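Local coordinates for DNA damage response protein Rtt109, putative (Neosartorya fumigata, PDB 5ZB9), which probably acetylates histone H3, using acetyl-CoA as the acetyl donor, in a reaction that depends on the chaperone Asf1, at residues A[297-300]-A[301-305]; A[289-292]-A[293-296]. All blocks are in the same frame, centred on the assembly; numbering follows the deposited sequence.

Contact 1 of 2, residues A[297-300]-A[301-305]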
ATOM      1  N   LEU A 297       0.541  19.525  13.052  1.00 30.60           N
ATOM      2  CA  LEU A 297       0.150  18.220  12.539  1.00 28.01           C
ATOM      3  C   LEU A 297      -1.233  17.829  13.061  1.00 32.32           C
ATOM      4  O   LEU A 297      -2.071  17.327  12.312  1.00 33.55           O
ATOM      5  CB  LEU A 297       1.190  17.170  12.920  1.00 32.41           C
ATOM      6  CG  LEU A 297       1.019  15.789  12.298  1.00 33.51           C
ATOM      7  CD1 LEU A 297       0.738  15.902  10.802  1.00 27.02           C
ATOM      8  CD2 LEU A 297       2.258  14.955  12.563  1.00 24.87           C
ATOM      9  N   ALA A 298      -1.471  18.076  14.345  1.00 31.82           N
ATOM     10  CA  ALA A 298      -2.777  17.828  14.952  1.00 33.53           C
ATOM     11  C   ALA A 298      -3.884  18.564  14.207  1.00 33.28           C
ATOM     12  O   ALA A 298      -4.977  18.036  14.002  1.00 36.79           O
ATOM     13  CB  ALA A 298      -2.764  18.245  16.419  1.00 24.46           C
ATOM     14  N   GLN A 299      -3.588  19.790  13.795  1.00 33.46           N
ATOM     15  CA  GLN A 299      -4.575  20.630  13.135  1.00 31.99           C
ATOM     16  C   GLN A 299      -4.779  20.191  11.681  1.00 31.77           C
ATOM     17  O   GLN A 299      -5.858  20.373  11.110  1.00 31.13           O
ATOM     18  CB  GLN A 299      -4.143  22.093  13.212  1.00 32.05           C
ATOM     19  CG  GLN A 299      -5.273  23.085  13.056  1.00 45.12           C
ATOM     20  CD  GLN A 299      -4.792  24.536  13.040  1.00 57.56           C
ATOM     21  OE1 GLN A 299      -3.629  24.833  13.355  1.00 44.50           O
ATOM     22  NE2 GLN A 299      -5.691  25.447  12.665  1.00 48.16           N
ATOM     23  N   PHE A 300      -3.742  19.606  11.088  1.00 30.88           N
ATOM     24  CA  PHE A 300      -3.850  19.018   9.755  1.00 28.07           C
ATOM     25  C   PHE A 300      -4.883  17.882   9.732  1.00 25.48           C
ATOM     26  O   PHE A 300      -5.746  17.851   8.856  1.00 25.98           O
ATOM     27  CB  PHE A 300      -2.474  18.514   9.278  1.00 27.35           C
ATOM     28  CG  PHE A 300      -2.511  17.755   7.972  1.00 23.74           C
ATOM     29  CD1 PHE A 300      -2.485  18.428   6.760  1.00 23.39           C
ATOM     30  CD2 PHE A 300      -2.563  16.368   7.959  1.00 21.91           C
ATOM     31  CE1 PHE A 300      -2.523  17.735   5.561  1.00 20.04           C
ATOM     32  CE2 PHE A 300      -2.599  15.668   6.761  1.00 20.23           C
ATOM     33  CZ  PHE A 300      -2.577  16.353   5.562  1.00 22.51           C
ATOM     34  N   TRP A 301      -4.812  16.961  10.693  1.00 25.58           N
ATOM     35  CA  TRP A 301      -5.766  15.850  10.722  1.00 30.17           C
ATOM     36  C   TRP A 301      -7.185  16.343  11.012  1.00 32.11           C
ATOM     37  O   TRP A 301      -8.162  15.795  10.486  1.00 28.09           O
ATOM     38  CB  TRP A 301      -5.362  14.779  11.748  1.00 24.75           C
ATOM     39  CG  TRP A 301      -4.083  14.061  11.412  1.00 25.54           C
ATOM     40  CD1 TRP A 301      -2.955  14.010  12.174  1.00 26.73           C
ATOM     41  CD2 TRP A 301      -3.796  13.309  10.221  1.00 24.05           C
ATOM     42  NE1 TRP A 301      -1.983  13.273  11.536  1.00 26.75           N
ATOM     43  CE2 TRP A 301      -2.472  12.836  10.335  1.00 25.08           C
ATOM     44  CE3 TRP A 301      -4.529  12.992   9.072  1.00 24.98           C
ATOM     45  CZ2 TRP A 301      -1.864  12.063   9.345  1.00 22.36           C
ATOM     46  CZ3 TRP A 301      -3.924  12.225   8.088  1.00 22.27           C
ATOM     47  CH2 TRP A 301      -2.605  11.768   8.233  1.00 22.07           C
ATOM     48  N   GLU A 302      -7.304  17.378  11.837  1.00 31.61           N
ATOM     49  CA  GLU A 302      -8.617  17.931  12.128  1.00 27.23           C
ATOM     50  C   GLU A 302      -9.216  18.542  10.880  1.00 31.04           C
ATOM     51  O   GLU A 302     -10.377  18.303  10.556  1.00 33.80           O
ATOM     52  CB  GLU A 302      -8.551  18.982  13.227  1.00 31.41           C
ATOM     53  CG  GLU A 302      -9.933  19.443  13.664  1.00 40.93           C
ATOM     54  CD  GLU A 302      -9.924  20.798  14.359  1.00 62.59           C
ATOM     55  OE1 GLU A 302      -8.821  21.305  14.689  1.00 56.69           O
ATOM     56  OE2 GLU A 302     -11.030  21.359  14.558  1.00 65.30           O
ATOM     57  N   MET A 303      -8.419  19.324  10.165  1.00 31.38           N
ATOM     58  CA  MET A 303      -8.930  20.008   8.983  1.00 29.34           C
ATOM     59  C   MET A 303      -9.107  19.054   7.799  1.00 30.45           C
ATOM     60  O   MET A 303      -9.854  19.355   6.867  1.00 33.52           O
ATOM     61  CB  MET A 303      -8.014  21.174   8.611  1.00 29.42           C
ATOM     62  CG  MET A 303      -8.017  22.305   9.637  1.00 36.92           C
ATOM     63  SD  MET A 303      -9.651  23.069   9.838  1.00 48.91           S
ATOM     64  CE  MET A 303     -10.139  22.417  11.427  1.00 41.45           C
ATOM     65  N   MET A 304      -8.429  17.905   7.835  1.00 27.42           N
ATOM     66  CA  MET A 304      -8.660  16.873   6.825  1.00 27.76           C
ATOM     67  C   MET A 304     -10.122  16.469   6.830  1.00 28.68           C
ATOM     68  O   MET A 304     -10.716  16.257   5.778  1.00 27.24           O
ATOM     69  CB  MET A 304      -7.785  15.637   7.065  1.00 29.46           C
ATOM     70  CG  MET A 304      -6.671  15.434   6.039  1.00 32.59           C
ATOM     71  SD  MET A 304      -7.222  15.349   4.322  1.00 33.76           S
ATOM     72  CE  MET A 304      -7.957  13.725   4.252  1.00 36.35           C
ATOM     73  N   SER A 305     -10.704  16.388   8.025  1.00 25.12           N
ATOM     74  CA  SER A 305     -12.086  15.950   8.179  1.00 28.03           C
ATOM     75  C   SER A 305     -13.111  16.873   7.530  1.00 31.31           C
ATOM     76  O   SER A 305     -14.285  16.515   7.457  1.00 36.18           O
ATOM     77  CB  SER A 305     -12.431  15.801   9.656  1.00 27.06           C
ATOM     78  OG  SER A 305     -12.582  17.069  10.252  1.00 36.38           O
TER

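Contact 2 of 2, residues A[289-292]-A[293-296]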
ATOM      1  N   GLY A 289       8.330  27.550   5.721  1.00 42.12           N
ATOM      2  CA  GLY A 289       7.577  26.376   5.335  1.00 36.09           C
ATOM      3  C   GLY A 289       6.299  26.235   6.138  1.00 41.74           C
ATOM      4  O   GLY A 289       5.708  25.161   6.193  1.00 37.06           O
ATOM      5  N   HIS A 290       5.866  27.320   6.771  1.00 43.96           N
ATOM      6  CA  HIS A 290       4.656  27.279   7.576  1.00 35.08           C
ATOM      7  C   HIS A 290       3.444  27.702   6.763  1.00 41.58           C
ATOM      8  O   HIS A 290       3.455  28.727   6.086  1.00 40.10           O
ATOM      9  CB  HIS A 290       4.790  28.162   8.812  1.00 32.68           C
ATOM     10  CG  HIS A 290       5.776  27.653   9.814  1.00 45.61           C
ATOM     11  ND1 HIS A 290       6.359  28.463  10.765  1.00 50.87           N
ATOM     12  CD2 HIS A 290       6.279  26.412  10.022  1.00 53.50           C
ATOM     13  CE1 HIS A 290       7.178  27.746  11.512  1.00 51.03           C
ATOM     14  NE2 HIS A 290       7.147  26.497  11.085  1.00 50.80           N
ATOM     15  N   TRP A 291       2.398  26.890   6.836  1.00 37.22           N
ATOM     16  CA  TRP A 291       1.143  27.184   6.180  1.00 30.93           C
ATOM     17  C   TRP A 291       0.411  28.335   6.850  1.00 36.59           C
ATOM     18  O   TRP A 291       0.676  28.671   8.006  1.00 37.44           O
ATOM     19  CB  TRP A 291       0.248  25.958   6.195  1.00 36.93           C
ATOM     20  CG  TRP A 291       0.740  24.795   5.409  1.00 34.03           C
ATOM     21  CD1 TRP A 291       1.308  24.815   4.178  1.00 28.25           C
ATOM     22  CD2 TRP A 291       0.676  23.419   5.805  1.00 32.97           C
ATOM     23  NE1 TRP A 291       1.601  23.533   3.771  1.00 34.11           N
ATOM     24  CE2 TRP A 291       1.222  22.659   4.758  1.00 32.10           C
ATOM     25  CE3 TRP A 291       0.203  22.757   6.945  1.00 30.18           C
ATOM     26  CZ2 TRP A 291       1.300  21.272   4.810  1.00 27.91           C
ATOM     27  CZ3 TRP A 291       0.295  21.389   7.000  1.00 25.70           C
ATOM     28  CH2 TRP A 291       0.844  20.659   5.945  1.00 26.47           C
ATOM     29  N   ARG A 292      -0.542  28.911   6.126  1.00 36.96           N
ATOM     30  CA  ARG A 292      -1.333  30.013   6.652  1.00 36.54           C
ATOM     31  C   ARG A 292      -2.465  29.497   7.536  1.00 39.67           C
ATOM     32  O   ARG A 292      -2.604  29.910   8.686  1.00 40.72           O
ATOM     33  CB  ARG A 292      -1.897  30.863   5.506  1.00 34.91           C
ATOM     34  CG  ARG A 292      -2.696  32.075   5.966  1.00 40.60           C
ATOM     35  CD  ARG A 292      -3.225  32.904   4.798  1.00 35.31           C
ATOM     36  NE  ARG A 292      -4.178  32.158   3.981  1.00 38.88           N
ATOM     37  CZ  ARG A 292      -3.992  31.881   2.695  1.00 47.55           C
ATOM     38  NH1 ARG A 292      -4.913  31.193   2.027  1.00 37.89           N
ATOM     39  NH2 ARG A 292      -2.885  32.297   2.077  1.00 44.77           N
ATOM     40  N   SER A 293      -3.260  28.577   7.002  1.00 38.94           N
ATOM     41  CA  SER A 293      -4.468  28.138   7.690  1.00 34.65           C
ATOM     42  C   SER A 293      -4.269  26.940   8.620  1.00 36.48           C
ATOM     43  O   SER A 293      -5.117  26.681   9.465  1.00 42.88           O
ATOM     44  CB  SER A 293      -5.552  27.811   6.668  1.00 28.66           C
ATOM     45  OG  SER A 293      -5.144  26.763   5.814  1.00 39.07           O
ATOM     46  N   VAL A 294      -3.166  26.209   8.472  1.00 35.84           N
ATOM     47  CA  VAL A 294      -2.897  25.054   9.335  1.00 33.64           C
ATOM     48  C   VAL A 294      -1.517  25.165   9.983  1.00 35.99           C
ATOM     49  O   VAL A 294      -0.507  25.300   9.281  1.00 36.18           O
ATOM     50  CB  VAL A 294      -2.989  23.719   8.555  1.00 31.67           C
ATOM     51  CG1 VAL A 294      -2.428  22.570   9.385  1.00 28.36           C
ATOM     52  CG2 VAL A 294      -4.424  23.431   8.146  1.00 27.67           C
ATOM     53  N   LYS A 295      -1.474  25.080  11.312  1.00 33.14           N
ATOM     54  CA  LYS A 295      -0.262  25.410  12.068  1.00 34.11           C
ATOM     55  C   LYS A 295       0.439  24.223  12.724  1.00 37.78           C
ATOM     56  O   LYS A 295       1.588  24.336  13.144  1.00 43.84           O
ATOM     57  CB  LYS A 295      -0.593  26.448  13.145  1.00 38.33           C
ATOM     58  CG  LYS A 295      -1.079  27.782  12.590  1.00 40.20           C
ATOM     59  CD  LYS A 295      -0.030  28.393  11.674  1.00 45.07           C
ATOM     60  CE  LYS A 295      -0.463  29.744  11.119  1.00 45.48           C
ATOM     61  NZ  LYS A 295       0.679  30.399  10.409  1.00 44.75           N
ATOM     62  N   SER A 296      -0.245  23.091  12.817  1.00 33.74           N
ATOM     63  CA  SER A 296       0.349  21.905  13.416  1.00 27.76           C
ATOM     64  C   SER A 296      -0.136  20.628  12.747  1.00 36.33           C
ATOM     65  O   SER A 296      -1.115  20.637  11.986  1.00 30.56           O
ATOM     66  CB  SER A 296       0.021  21.842  14.898  1.00 32.17           C
ATOM     67  OG  SER A 296      -1.343  21.502  15.072  1.00 33.28           O
TER
HETATM   68  O   HOH W   1       2.157  25.008   8.997  1.00 34.25           O

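Contact 1 of 2, residues A[297-300]-A[301-305]
Leu297 to Phe300 and Trp301 to Met304 form a single short helix, held by i to i+4 backbone hydrogen bonds from the N atoms of Trp301, Glu302, Met303 and Met304 to the O atoms of Leu297, Ala298, Gln299 and Phe300. Two of these are closer than the others: Met303 N lies 2.9 Å from Gln299 O, and Met304 N lies 2.9 Å from Phe300 O.

The main side-chain contact is an edge-to-face (T-shaped) pair of neighbouring rings. The edge of Phe300 points at the face of Trp301. The ring planes meet at 72°, and the Phe300 ring centre is 5.2 Å from the centre of the indole six-membered ring. The closest carbons are Phe300 CE2 and Trp301 CZ3, 3.9 Å apart. Different first torsions bring these rings together: CG of Phe300 is anti to its own N (chi1 174°), while CG of Trp301 is anti to its carbonyl carbon (chi1 -66°).

Leu297 runs alongside Trp301, one turn later, and points the same way. Its CD1 is 3.9 Å from Trp301 NE1. Met304 CG sits over one face of Phe300, 4.1 Å from CE2.

This helix follows the loop that comes after helix 266-272 and packs against that helix. Phe300 rests on Leu268 and Leu271, and its ring meets that of Phe267; Met303 and Met304 also touch Phe267. The residues that bind CoA lie elsewhere.

Gln299 is turned back to the loop before the helix, where its OE1 accepts a hydrogen bond from Lys295 N. Met303 CG packs beside the backbone, 3.3 Å from Gln299 O. Further along, Glu302 O accepts from both N and OG of Ser305.

Contact 2 of 2, residues A[289-292]-A[293-296]
The loop joining helix 266-272 to helix 297-304 turns back on itself here, just before Ser296 N-caps the second helix through Gln299 N. Trp291 and Val294 lie side by side and point the same way. Val294 CG1 is 3.6 Å from Trp291 CE3. Val294 O comes to the edge of the indole, in its plane, 3.5 Å from Trp291 CE3. A water closes the turn: it accepts from Trp291 N at 2.9 Å and donates to Val294 O at 2.7 Å.

Lys295 reaches back over the turn. Its chain bends at chi2 (-59°), and NZ donates to Trp291 O at 3.0 Å, in the carbonyl plane. CE of Lys295 passes 3.2 Å from Arg292 O.

The indole is buried against Leu268 and Leu271 of helix 266-272 and against Phe300. Its NE1 donates to Asp272 OD1, so this buried polar atom is satisfied. Ser293 OG is hydrogen-bonded to Glu274 OE2.

The backbone of Trp291 is thus held at both N and O, by a water and a lysine. With a cationic ammonium group as donor, the bond to Trp291 O probably gains strength from charge.

Overall arrangement
Contact 2 leads directly into contact 1: residues 289-296 are the end of a loop, and 297-305 hold the helix that follows. Their centres are about 11 Å apart. Both pack on helix 266-272, and each mixes buried and exposed residues. Val294 of contact 2 meets Phe300 and Met303 of contact 1. Gln299 of contact 1 adds polar links, from its OE1 to Lys295 N and from its N to Ser296 OG. Contact 1 is held by regular backbone bonds, aromatic rings and methionines. Contact 2 has no helix or strand; a water and a lysine ammonium group bond to backbone atoms of Trp291 and Val294. Both lie away from the CoA-binding residues.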